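Local atomic coordinates of high-affinity zinc uptake system protein znuA (Streptococcus suis, PDB entry 3MFQ), a protein that binds zinc and probably serves as the solute-binding component of an ABC transporter that takes up metal ions. Residues A[12-17]-A[253-258]; A[62-67]-A[80-85]; A[143-148]-A[264-269]. All blocks are in the same frame, centred on the assembly; numbering follows the deposited sequence.

Contact 1 (A[12-17]-A[253-258]); sequences TTSFLN and SDSLAP. With ZN (zinc ion), chain D.
The hydroxyl OG of Ser-14 receives the backbone N-H of Leu-256, with 2.9 Å between OG and N and an N-H...O angle of 156°. With chi1 at 54°, OG sits between its own backbone N and carbonyl carbon and faces the loop 253-258. Ser-14 opens helix 14-24, and its N-H goes to a water that also donates weakly to Ser-255 OG. That second hydroxyl is more firmly occupied: it donates to Leu-256 O at 2.8 Å and is bonded to Gly-37 N.

The ring of Phe-15 lies against the same loop. Leu-256 N lies over one face, and Ser-253 O is near the ring plane at the CZ edge, 3.6 Å from CZ. Leu-256 CD1 lies over the rim beside CD1 and CE1, on the same side as Leu-256 N; the two side chains cross obliquely. Beyond the ring the loop turns toward the metal, where Asp-254 grips zinc with OD1 and OD2, both at 2.4 Å. His-41, His-104 and His-170 complete a three-histidine, one-aspartate site, the kind of buried metal site found between the two lobes of TroA-like solute-binding proteins.

Contact 2 (A[62-67]-A[80-85]); sequences HGLHFE and AVSKNF
Ala-80 lays its CB against the carbonyl of His-62, with CB 3.5 Å from His-62 O. The same oxygen takes the hydroxyl of Ser-82, OG donating across 2.7 Å; the donor is tilted 18° from the carbonyl plane, and the C=O...OG angle of 155° brings it in from well in front of the oxygen. Ser-82 can do this because chi1, 63°, places OG between its backbone N and carbonyl carbon, on the side of the other loop. Leu-64 packs on the hydroxyl, its CG 4.0 Å from Ser-82 OG, while Val-81 sets CG2 beside the CA of His-62.

Both loops leave the ends of neighbouring parallel strands, 58-61 and 79-80, which are joined through helix 71-77 in a beta-alpha-beta crossover; the contact thus ties the two strands together at their C-terminal ends. A backbone bond between Val-81 and Tyr-61 continues the pairing. Each loop folds as a turn. From Gly-63 to Phe-66 runs a type I' turn closed by Phe-66 N to Gly-63 O at 2.8 Å, with Leu-64 and His-65 both at positive phi, and from Ala-80 to Lys-83 runs a type I turn with a weak closing bond.

Phe-66 sets CD2 over the rim of one face of the His-62 ring, and the CB of Ser-82 rests on a face of Phe-85, whose ring packs on helix 109-123. Glu-67 OE2 accepts weakly from His-62 N and also bonds Thr-12 OG1.

Contact 3 (A[143-148]-A[264-269]); sequences AQLDDL and DTFIDM
The middle of helix 131-156 lies alongside the first turn of helix 266-281, the two short segments running in roughly the same direction, and their backbones are closest at Leu-148 and Ile-267, where the CA atoms are 7.1 Å apart. Thr-265 is the N-cap of the second helix, although its OG1 accepts only a weak bond from Asp-268 N; Asp-18 takes the N-H of Phe-266.

Ile-267 has the largest share of the contact. Its CG2 meets Leu-148 CD1 at 3.8 Å as the two side chains slide past each other in opposite directions. Its CD1 reaches Gln-144 instead, 3.9 Å from CB, crossing that extended side chain at about a right angle. A chi1 of 171° turns CG of Phe-266 away from its own N, beside the carbonyl carbon, and brings the ring toward the long helix, where Leu-145 CD2 lies 3.9 Å from CE2, neither squarely over the face nor at the edge. Tyr-112 of helix 109-123 stacks on the same ring, and Leu-145 also packs on that helix.

Among these side chains the contact is made by carbon groups, apart from the amide end of Gln-144 at its margin. Between these two segments the helices are therefore held by apolar packing rather than by directional bonds.

In the fold
All three contacts are largely buried, but they differ in depth and chemistry. Contact 1 is nearest the centre of the chain and mixes one hydrogen bond with ring packing, holding a zinc-binding loop against a helix start. Contact 2 lies at the C-terminal ends of two strands of the parallel sheet and relies on one side-chain-to-carbonyl bond; it touches contact 1 through His-62, which packs on Phe-15 and Leu-16. Contact 3 is helix-to-helix and apolar, farther from the zinc. It joins contact 1 through Met-269, which packs on both Phe-15 and Leu-256, whereas contacts 2 and 3 stay about 8 Å apart at their nearest atoms.

Contact 1 (A[12-17]-A[253-258])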
ATOM      1  N   THR A  12      11.822   5.205  -2.932  1.00 45.39           N
ATOM      2  CA  THR A  12      11.425   4.063  -3.746  1.00 42.37           C
ATOM      3  C   THR A  12      10.045   4.223  -4.371  1.00 45.58           C
ATOM      4  O   THR A  12       9.898   4.155  -5.589  1.00 48.51           O
ATOM      5  CB  THR A  12      11.489   2.741  -2.948  1.00 42.88           C
ATOM      6  OG1 THR A  12      10.835   2.909  -1.684  1.00 45.52           O
ATOM      7  CG2 THR A  12      12.936   2.343  -2.707  1.00 39.59           C
ATOM      8  N   THR A  13       9.034   4.447  -3.540  1.00 39.20           N
ATOM      9  CA  THR A  13       7.662   4.483  -4.029  1.00 37.88           C
ATOM     10  C   THR A  13       7.014   5.846  -3.863  1.00 36.94           C
ATOM     11  O   THR A  13       7.485   6.684  -3.096  1.00 39.75           O
ATOM     12  CB  THR A  13       6.791   3.461  -3.302  1.00 35.69           C
ATOM     13  OG1 THR A  13       6.394   3.998  -2.035  1.00 37.58           O
ATOM     14  CG2 THR A  13       7.558   2.165  -3.091  1.00 31.72           C
ATOM     15  N   SER A  14       5.917   6.052  -4.583  1.00 50.74           N
ATOM     16  CA  SER A  14       5.159   7.288  -4.496  1.00 52.62           C
ATOM     17  C   SER A  14       4.675   7.533  -3.074  1.00 56.70           C
ATOM     18  O   SER A  14       4.421   8.672  -2.685  1.00 60.40           O
ATOM     19  CB  SER A  14       3.969   7.241  -5.449  1.00 55.93           C
ATOM     20  OG  SER A  14       3.188   6.083  -5.212  1.00 61.54           O
ATOM     21  N   PHE A  15       4.537   6.460  -2.301  1.00 47.03           N
ATOM     22  CA  PHE A  15       4.145   6.586  -0.903  1.00 44.37           C
ATOM     23  C   PHE A  15       5.125   7.488  -0.196  1.00 44.20           C
ATOM     24  O   PHE A  15       4.759   8.515   0.369  1.00 47.26           O
ATOM     25  CB  PHE A  15       4.165   5.230  -0.208  1.00 43.27           C
ATOM     26  CG  PHE A  15       3.100   4.303  -0.668  1.00 42.80           C
ATOM     27  CD1 PHE A  15       1.810   4.426  -0.191  1.00 41.30           C
ATOM     28  CD2 PHE A  15       3.385   3.301  -1.574  1.00 42.36           C
ATOM     29  CE1 PHE A  15       0.825   3.570  -0.615  1.00 45.95           C
ATOM     30  CE2 PHE A  15       2.404   2.441  -2.002  1.00 43.10           C
ATOM     31  CZ  PHE A  15       1.121   2.575  -1.523  1.00 43.88           C
ATOM     32  N   LEU A  16       6.383   7.080  -0.225  1.00 50.57           N
ATOM     33  CA  LEU A  16       7.424   7.821   0.448  1.00 50.73           C
ATOM     34  C   LEU A  16       7.526   9.209  -0.171  1.00 54.27           C
ATOM     35  O   LEU A  16       7.606  10.207   0.551  1.00 56.36           O
ATOM     36  CB  LEU A  16       8.740   7.048   0.381  1.00 51.19           C
ATOM     37  CG  LEU A  16       8.543   5.595   0.834  1.00 55.90           C
ATOM     38  CD1 LEU A  16       9.861   4.845   0.905  1.00 58.38           C
ATOM     39  CD2 LEU A  16       7.817   5.539   2.173  1.00 49.43           C
ATOM     40  N   ASN A  17       7.479   9.274  -1.503  1.00 50.55           N
ATOM     41  CA  ASN A  17       7.486  10.556  -2.209  1.00 50.25           C
ATOM     42  C   ASN A  17       6.543  11.586  -1.587  1.00 49.31           C
ATOM     43  O   ASN A  17       6.891  12.757  -1.457  1.00 49.06           O
ATOM     44  CB  ASN A  17       7.139  10.377  -3.689  1.00 49.74           C
ATOM     45  CG  ASN A  17       7.377  11.645  -4.495  1.00 54.94           C
ATOM     46  OD1 ASN A  17       8.477  12.197  -4.481  1.00 57.98           O
ATOM     47  ND2 ASN A  17       6.349  12.112  -5.198  1.00 57.87           N
ATOM     48  N   SER A 253      -3.146  -0.240  -4.047  1.00 45.86           N
ATOM     49  CA  SER A 253      -2.538  -1.126  -3.067  1.00 44.02           C
ATOM     50  C   SER A 253      -1.039  -0.883  -2.980  1.00 45.40           C
ATOM     51  O   SER A 253      -0.506  -0.626  -1.903  1.00 46.49           O
ATOM     52  CB  SER A 253      -2.808  -2.589  -3.419  1.00 43.06           C
ATOM     53  OG  SER A 253      -2.036  -2.992  -4.537  1.00 46.45           O
ATOM     54  N   ASP A 254      -0.369  -0.955  -4.124  1.00 48.46           N
ATOM     55  CA  ASP A 254       1.083  -0.879  -4.160  1.00 49.03           C
ATOM     56  C   ASP A 254       1.590   0.427  -4.750  1.00 48.11           C
ATOM     57  O   ASP A 254       2.744   0.516  -5.161  1.00 48.74           O
ATOM     58  CB  ASP A 254       1.652  -2.059  -4.948  1.00 49.11           C
ATOM     59  CG  ASP A 254       1.373  -3.388  -4.282  1.00 54.12           C
ATOM     60  OD1 ASP A 254       1.096  -3.396  -3.064  1.00 50.24           O
ATOM     61  OD2 ASP A 254       1.433  -4.426  -4.973  1.00 56.61           O
ATOM     62  N   SER A 255       0.734   1.440  -4.786  1.00 34.41           N
ATOM     63  CA  SER A 255       1.130   2.728  -5.336  1.00 37.43           C
ATOM     64  C   SER A 255       0.069   3.796  -5.141  1.00 39.51           C
ATOM     65  O   SER A 255      -1.121   3.501  -5.084  1.00 42.68           O
ATOM     66  CB  SER A 255       1.437   2.597  -6.829  1.00 42.00           C
ATOM     67  OG  SER A 255       1.747   3.858  -7.399  1.00 39.23           O
ATOM     68  N   LEU A 256       0.518   5.043  -5.038  1.00 29.29           N
ATOM     69  CA  LEU A 256      -0.376   6.189  -5.076  1.00 33.24           C
ATOM     70  C   LEU A 256      -0.754   6.464  -6.521  1.00 37.96           C
ATOM     71  O   LEU A 256      -0.403   5.698  -7.418  1.00 37.26           O
ATOM     72  CB  LEU A 256       0.314   7.419  -4.490  1.00 33.94           C
ATOM     73  CG  LEU A 256       0.144   7.671  -2.992  1.00 34.37           C
ATOM     74  CD1 LEU A 256       0.057   6.365  -2.226  1.00 32.05           C
ATOM     75  CD2 LEU A 256       1.275   8.541  -2.467  1.00 29.85           C
ATOM     76  N   ALA A 257      -1.465   7.563  -6.746  1.00 48.23           N
ATOM     77  CA  ALA A 257      -1.812   7.977  -8.099  1.00 55.81           C
ATOM     78  C   ALA A 257      -0.797   8.993  -8.613  1.00 58.87           C
ATOM     79  O   ALA A 257      -0.165   9.696  -7.824  1.00 57.74           O
ATOM     80  CB  ALA A 257      -3.215   8.557  -8.136  1.00 61.19           C
ATOM     81  N   PRO A 258      -0.631   9.063  -9.942  1.00 59.36           N
ATOM     82  CA  PRO A 258       0.310  10.007 -10.555  1.00 60.37           C
ATOM     83  C   PRO A 258      -0.012  11.445 -10.174  1.00 62.75           C
ATOM     84  O   PRO A 258      -1.175  11.843 -10.203  1.00 67.63           O
ATOM     85  CB  PRO A 258       0.087   9.798 -12.055  1.00 59.89           C
ATOM     86  CG  PRO A 258      -0.445   8.416 -12.170  1.00 59.08           C
ATOM     87  CD  PRO A 258      -1.285   8.206 -10.946  1.00 59.22           C
TER
HETATM   88 ZN    ZN D 401       1.160  -5.792  -3.078  1.00 48.28          ZN
HETATM   89  O   HOH W   1       4.950   4.600  -6.891  1.00 27.47           O

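Contact 2 (A[62-67]-A[80-85])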
ATOM      1  N   HIS A  62      10.406   1.179   2.100  1.00 48.74           N
ATOM      2  CA  HIS A  62       9.473   0.470   2.969  1.00 44.79           C
ATOM      3  C   HIS A  62      10.169  -0.628   3.758  1.00 49.28           C
ATOM      4  O   HIS A  62      10.213  -0.597   4.987  1.00 51.07           O
ATOM      5  CB  HIS A  62       8.346  -0.149   2.141  1.00 44.87           C
ATOM      6  CG  HIS A  62       7.470   0.853   1.460  1.00 45.58           C
ATOM      7  ND1 HIS A  62       7.968   1.834   0.629  1.00 46.25           N
ATOM      8  CD2 HIS A  62       6.126   1.017   1.470  1.00 43.35           C
ATOM      9  CE1 HIS A  62       6.970   2.567   0.169  1.00 45.05           C
ATOM     10  NE2 HIS A  62       5.841   2.090   0.662  1.00 44.04           N
ATOM     11  N   GLY A  63      10.712  -1.605   3.040  1.00 50.80           N
ATOM     12  CA  GLY A  63      11.292  -2.777   3.666  1.00 49.54           C
ATOM     13  C   GLY A  63      10.343  -3.953   3.550  1.00 55.27           C
ATOM     14  O   GLY A  63       9.468  -3.964   2.683  1.00 56.01           O
ATOM     15  N   LEU A  64      10.514  -4.943   4.421  1.00 57.55           N
ATOM     16  CA  LEU A  64       9.651  -6.120   4.425  1.00 53.37           C
ATOM     17  C   LEU A  64       9.603  -6.774   3.047  1.00 55.02           C
ATOM     18  O   LEU A  64       8.618  -7.421   2.691  1.00 56.68           O
ATOM     19  CB  LEU A  64       8.237  -5.745   4.874  1.00 49.24           C
ATOM     20  CG  LEU A  64       8.135  -4.888   6.136  1.00 51.56           C
ATOM     21  CD1 LEU A  64       6.682  -4.710   6.541  1.00 48.98           C
ATOM     22  CD2 LEU A  64       8.940  -5.501   7.272  1.00 53.60           C
ATOM     23  N   HIS A  65      10.671  -6.597   2.276  1.00 45.39           N
ATOM     24  CA  HIS A  65      10.768  -7.183   0.943  1.00 46.15           C
ATOM     25  C   HIS A  65       9.696  -6.643   0.001  1.00 47.24           C
ATOM     26  O   HIS A  65       9.386  -7.262  -1.018  1.00 51.19           O
ATOM     27  CB  HIS A  65      10.677  -8.710   1.016  1.00 49.50           C
ATOM     28  CG  HIS A  65      11.816  -9.357   1.739  1.00 47.74           C
ATOM     29  ND1 HIS A  65      12.586  -8.685   2.671  1.00 51.47           N
ATOM     30  CD2 HIS A  65      12.311 -10.612   1.683  1.00 48.92           C
ATOM     31  CE1 HIS A  65      13.505  -9.501   3.145  1.00 51.91           C
ATOM     32  NE2 HIS A  65      13.364 -10.681   2.566  1.00 53.69           N
ATOM     33  N   PHE A  66       9.127  -5.491   0.342  1.00 51.63           N
ATOM     34  CA  PHE A  66       8.126  -4.866  -0.514  1.00 54.19           C
ATOM     35  C   PHE A  66       8.698  -4.617  -1.908  1.00 57.99           C
ATOM     36  O   PHE A  66       8.131  -5.052  -2.911  1.00 57.46           O
ATOM     37  CB  PHE A  66       7.610  -3.564   0.108  1.00 51.43           C
ATOM     38  CG  PHE A  66       6.666  -2.796  -0.777  1.00 52.88           C
ATOM     39  CD1 PHE A  66       5.713  -3.456  -1.539  1.00 54.65           C
ATOM     40  CD2 PHE A  66       6.726  -1.414  -0.839  1.00 52.14           C
ATOM     41  CE1 PHE A  66       4.842  -2.749  -2.352  1.00 54.61           C
ATOM     42  CE2 PHE A  66       5.858  -0.702  -1.650  1.00 52.36           C
ATOM     43  CZ  PHE A  66       4.915  -1.371  -2.406  1.00 53.88           C
ATOM     44  N   GLU A  67       9.831  -3.923  -1.960  1.00 59.89           N
ATOM     45  CA  GLU A  67      10.523  -3.686  -3.218  1.00 55.85           C
ATOM     46  C   GLU A  67      10.881  -5.008  -3.891  1.00 60.97           C
ATOM     47  O   GLU A  67      11.089  -5.058  -5.098  1.00 63.14           O
ATOM     48  CB  GLU A  67      11.769  -2.828  -3.000  1.00 53.02           C
ATOM     49  CG  GLU A  67      11.474  -1.352  -2.761  1.00 54.89           C
ATOM     50  CD  GLU A  67      11.144  -1.038  -1.315  1.00 54.99           C
ATOM     51  OE1 GLU A  67      11.038  -1.984  -0.510  1.00 56.98           O
ATOM     52  OE2 GLU A  67      10.999   0.156  -0.981  1.00 52.27           O
ATOM     53  N   ALA A  80      14.950   1.693   6.064  1.00 46.69           N
ATOM     54  CA  ALA A  80      13.570   1.244   5.978  1.00 44.99           C
ATOM     55  C   ALA A  80      12.742   1.986   7.014  1.00 41.35           C
ATOM     56  O   ALA A  80      13.090   2.018   8.194  1.00 44.69           O
ATOM     57  CB  ALA A  80      13.486  -0.256   6.200  1.00 44.44           C
ATOM     58  N   VAL A  81      11.651   2.595   6.568  1.00 30.55           N
ATOM     59  CA  VAL A  81      10.799   3.359   7.466  1.00 31.53           C
ATOM     60  C   VAL A  81      10.074   2.435   8.433  1.00 32.20           C
ATOM     61  O   VAL A  81       9.368   2.888   9.329  1.00 33.73           O
ATOM     62  CB  VAL A  81       9.771   4.186   6.687  1.00 31.49           C
ATOM     63  CG1 VAL A  81      10.473   5.265   5.883  1.00 35.46           C
ATOM     64  CG2 VAL A  81       8.954   3.287   5.779  1.00 32.69           C
ATOM     65  N   SER A  82      10.268   1.135   8.247  1.00 42.85           N
ATOM     66  CA  SER A  82       9.640   0.130   9.092  1.00 45.46           C
ATOM     67  C   SER A  82      10.652  -0.500  10.044  1.00 46.03           C
ATOM     68  O   SER A  82      10.453  -1.613  10.525  1.00 49.61           O
ATOM     69  CB  SER A  82       9.009  -0.960   8.225  1.00 43.59           C
ATOM     70  OG  SER A  82       9.999  -1.636   7.467  1.00 42.82           O
ATOM     71  N   LYS A  83      11.738   0.212  10.313  1.00 38.87           N
ATOM     72  CA  LYS A  83      12.805  -0.334  11.140  1.00 41.85           C
ATOM     73  C   LYS A  83      12.381  -0.504  12.596  1.00 43.71           C
ATOM     74  O   LYS A  83      12.951  -1.315  13.325  1.00 41.43           O
ATOM     75  CB  LYS A  83      14.054   0.544  11.045  1.00 40.88           C
ATOM     76  CG  LYS A  83      13.779   2.023  11.200  1.00 38.03           C
ATOM     77  CD  LYS A  83      15.071   2.812  11.236  1.00 40.88           C
ATOM     78  CE  LYS A  83      15.913   2.427  12.441  1.00 41.80           C
ATOM     79  NZ  LYS A  83      17.109   3.302  12.576  1.00 45.62           N
ATOM     80  N   ASN A  84      11.372   0.256  13.010  1.00 77.58           N
ATOM     81  CA  ASN A  84      10.921   0.231  14.399  1.00 77.91           C
ATOM     82  C   ASN A  84       9.827  -0.789  14.688  1.00 76.87           C
ATOM     83  O   ASN A  84       9.549  -1.097  15.848  1.00 79.55           O
ATOM     84  CB  ASN A  84      10.456   1.617  14.846  1.00 76.62           C
ATOM     85  CG  ASN A  84      11.555   2.406  15.516  1.00 81.70           C
ATOM     86  OD1 ASN A  84      12.741   2.167  15.283  1.00 83.62           O
ATOM     87  ND2 ASN A  84      11.168   3.355  16.359  1.00 84.09           N
ATOM     88  N   PHE A  85       9.202  -1.307  13.638  1.00 46.19           N
ATOM     89  CA  PHE A  85       8.144  -2.294  13.805  1.00 47.78           C
ATOM     90  C   PHE A  85       8.596  -3.425  14.722  1.00 51.00           C
ATOM     91  O   PHE A  85       9.782  -3.753  14.781  1.00 51.47           O
ATOM     92  CB  PHE A  85       7.713  -2.862  12.453  1.00 46.35           C
ATOM     93  CG  PHE A  85       7.036  -1.861  11.560  1.00 46.14           C
ATOM     94  CD1 PHE A  85       6.876  -0.545  11.964  1.00 44.73           C
ATOM     95  CD2 PHE A  85       6.560  -2.235  10.316  1.00 44.07           C
ATOM     96  CE1 PHE A  85       6.254   0.375  11.142  1.00 43.94           C
ATOM     97  CE2 PHE A  85       5.937  -1.320   9.491  1.00 42.77           C
ATOM     98  CZ  PHE A  85       5.785  -0.012   9.904  1.00 42.99           C
TER

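Contact 3 (A[143-148]-A[264-269])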
ATOM      1  N   ALA A 143      -1.213  14.252  13.298  1.00 51.28           N
ATOM      2  CA  ALA A 143      -2.575  14.591  13.683  1.00 50.17           C
ATOM      3  C   ALA A 143      -3.537  14.379  12.524  1.00 53.61           C
ATOM      4  O   ALA A 143      -4.677  13.967  12.725  1.00 57.99           O
ATOM      5  CB  ALA A 143      -2.646  16.022  14.174  1.00 49.63           C
ATOM      6  N   GLN A 144      -3.077  14.673  11.313  1.00 48.32           N
ATOM      7  CA  GLN A 144      -3.897  14.473  10.124  1.00 46.77           C
ATOM      8  C   GLN A 144      -4.159  12.991   9.909  1.00 49.60           C
ATOM      9  O   GLN A 144      -5.234  12.601   9.453  1.00 51.95           O
ATOM     10  CB  GLN A 144      -3.224  15.075   8.892  1.00 47.14           C
ATOM     11  CG  GLN A 144      -3.219  16.591   8.873  1.00 48.05           C
ATOM     12  CD  GLN A 144      -2.547  17.149   7.640  1.00 49.15           C
ATOM     13  OE1 GLN A 144      -2.535  18.358   7.419  1.00 55.50           O
ATOM     14  NE2 GLN A 144      -1.982  16.267   6.825  1.00 48.58           N
ATOM     15  N   LEU A 145      -3.169  12.169  10.242  1.00 37.49           N
ATOM     16  CA  LEU A 145      -3.325  10.724  10.174  1.00 34.13           C
ATOM     17  C   LEU A 145      -4.302  10.265  11.250  1.00 35.74           C
ATOM     18  O   LEU A 145      -5.086   9.342  11.037  1.00 36.49           O
ATOM     19  CB  LEU A 145      -1.973  10.028  10.336  1.00 32.56           C
ATOM     20  CG  LEU A 145      -0.945  10.283   9.228  1.00 33.29           C
ATOM     21  CD1 LEU A 145       0.423   9.742   9.613  1.00 29.35           C
ATOM     22  CD2 LEU A 145      -1.412   9.680   7.915  1.00 34.25           C
ATOM     23  N   ASP A 146      -4.257  10.924  12.405  1.00 44.75           N
ATOM     24  CA  ASP A 146      -5.192  10.646  13.491  1.00 44.44           C
ATOM     25  C   ASP A 146      -6.629  10.904  13.045  1.00 48.51           C
ATOM     26  O   ASP A 146      -7.490  10.028  13.145  1.00 48.78           O
ATOM     27  CB  ASP A 146      -4.869  11.509  14.713  1.00 40.66           C
ATOM     28  CG  ASP A 146      -3.496  11.223  15.283  1.00 43.20           C
ATOM     29  OD1 ASP A 146      -2.952  12.090  15.995  1.00 44.95           O
ATOM     30  OD2 ASP A 146      -2.959  10.129  15.018  1.00 44.13           O
ATOM     31  N   ASP A 147      -6.879  12.116  12.560  1.00 73.70           N
ATOM     32  CA  ASP A 147      -8.194  12.495  12.059  1.00 72.42           C
ATOM     33  C   ASP A 147      -8.642  11.521  10.978  1.00 74.56           C
ATOM     34  O   ASP A 147      -9.812  11.143  10.913  1.00 75.45           O
ATOM     35  CB  ASP A 147      -8.161  13.918  11.498  1.00 70.75           C
ATOM     36  CG  ASP A 147      -7.670  14.936  12.512  1.00 73.41           C
ATOM     37  OD1 ASP A 147      -7.331  16.065  12.102  1.00 74.92           O
ATOM     38  OD2 ASP A 147      -7.618  14.609  13.716  1.00 72.98           O
ATOM     39  N   LEU A 148      -7.697  11.118  10.133  1.00 52.80           N
ATOM     40  CA  LEU A 148      -7.973  10.183   9.050  1.00 50.05           C
ATOM     41  C   LEU A 148      -8.537   8.862   9.564  1.00 49.89           C
ATOM     42  O   LEU A 148      -9.513   8.343   9.022  1.00 47.71           O
ATOM     43  CB  LEU A 148      -6.705   9.928   8.234  1.00 45.55           C
ATOM     44  CG  LEU A 148      -6.816   8.866   7.138  1.00 51.90           C
ATOM     45  CD1 LEU A 148      -7.925   9.211   6.157  1.00 51.27           C
ATOM     46  CD2 LEU A 148      -5.488   8.691   6.412  1.00 53.74           C
ATOM     47  N   ASP A 264      -3.632  11.167  -5.482  1.00105.69           N
ATOM     48  CA  ASP A 264      -2.390  11.935  -5.446  1.00 99.54           C
ATOM     49  C   ASP A 264      -1.560  11.673  -4.193  1.00 92.82           C
ATOM     50  O   ASP A 264      -0.478  11.093  -4.263  1.00 84.77           O
ATOM     51  CB  ASP A 264      -2.705  13.428  -5.549  1.00104.45           C
ATOM     52  CG  ASP A 264      -1.467  14.289  -5.509  1.00106.05           C
ATOM     53  OD1 ASP A 264      -0.436  13.873  -6.078  1.00110.42           O
ATOM     54  OD2 ASP A 264      -1.531  15.385  -4.914  1.00107.63           O
ATOM     55  N   THR A 265      -2.069  12.113  -3.048  1.00 66.64           N
ATOM     56  CA  THR A 265      -1.358  11.948  -1.789  1.00 51.65           C
ATOM     57  C   THR A 265      -1.846  10.705  -1.061  1.00 48.85           C
ATOM     58  O   THR A 265      -2.786  10.044  -1.503  1.00 49.48           O
ATOM     59  CB  THR A 265      -1.536  13.172  -0.875  1.00 54.51           C
ATOM     60  OG1 THR A 265      -2.868  13.190  -0.350  1.00 57.73           O
ATOM     61  CG2 THR A 265      -1.281  14.455  -1.650  1.00 55.96           C
ATOM     62  N   PHE A 266      -1.204  10.396   0.060  1.00 56.31           N
ATOM     63  CA  PHE A 266      -1.516   9.190   0.817  1.00 51.66           C
ATOM     64  C   PHE A 266      -2.915   9.233   1.419  1.00 52.30           C
ATOM     65  O   PHE A 266      -3.711   8.317   1.224  1.00 53.94           O
ATOM     66  CB  PHE A 266      -0.478   8.965   1.917  1.00 49.15           C
ATOM     67  CG  PHE A 266      -0.840   7.868   2.871  1.00 46.65           C
ATOM     68  CD1 PHE A 266      -0.581   6.545   2.558  1.00 46.59           C
ATOM     69  CD2 PHE A 266      -1.449   8.159   4.081  1.00 45.42           C
ATOM     70  CE1 PHE A 266      -0.919   5.532   3.435  1.00 47.19           C
ATOM     71  CE2 PHE A 266      -1.789   7.152   4.963  1.00 48.26           C
ATOM     72  CZ  PHE A 266      -1.524   5.835   4.640  1.00 48.15           C
ATOM     73  N   ILE A 267      -3.207  10.299   2.155  1.00 50.08           N
ATOM     74  CA  ILE A 267      -4.501  10.431   2.810  1.00 49.37           C
ATOM     75  C   ILE A 267      -5.636  10.443   1.794  1.00 54.82           C
ATOM     76  O   ILE A 267      -6.708   9.898   2.046  1.00 56.55           O
ATOM     77  CB  ILE A 267      -4.572  11.699   3.677  1.00 54.35           C
ATOM     78  CG1 ILE A 267      -3.532  11.637   4.797  1.00 48.28           C
ATOM     79  CG2 ILE A 267      -5.964  11.867   4.262  1.00 53.39           C
ATOM     80  CD1 ILE A 267      -3.590  12.809   5.747  1.00 42.30           C
ATOM     81  N   ASP A 268      -5.396  11.063   0.643  1.00 54.17           N
ATOM     82  CA  ASP A 268      -6.396  11.100  -0.419  1.00 54.20           C
ATOM     83  C   ASP A 268      -6.556   9.729  -1.064  1.00 51.94           C
ATOM     84  O   ASP A 268      -7.669   9.287  -1.336  1.00 53.33           O
ATOM     85  CB  ASP A 268      -6.039  12.158  -1.463  1.00 62.84           C
ATOM     86  CG  ASP A 268      -6.199  13.572  -0.936  1.00 65.77           C
ATOM     87  OD1 ASP A 268      -6.789  13.738   0.154  1.00 59.37           O
ATOM     88  OD2 ASP A 268      -5.739  14.518  -1.607  1.00 68.92           O
ATOM     89  N   MET A 269      -5.436   9.053  -1.299  1.00 46.82           N
ATOM     90  CA  MET A 269      -5.472   7.692  -1.809  1.00 44.17           C
ATOM     91  C   MET A 269      -6.284   6.820  -0.864  1.00 42.74           C
ATOM     92  O   MET A 269      -7.001   5.920  -1.290  1.00 46.56           O
ATOM     93  CB  MET A 269      -4.054   7.137  -1.954  1.00 45.76           C
ATOM     94  CG  MET A 269      -3.986   5.660  -2.310  1.00 45.42           C
ATOM     95  SD  MET A 269      -4.192   4.565  -0.890  1.00 49.32           S
ATOM     96  CE  MET A 269      -2.706   4.930   0.039  1.00 40.65           C
TER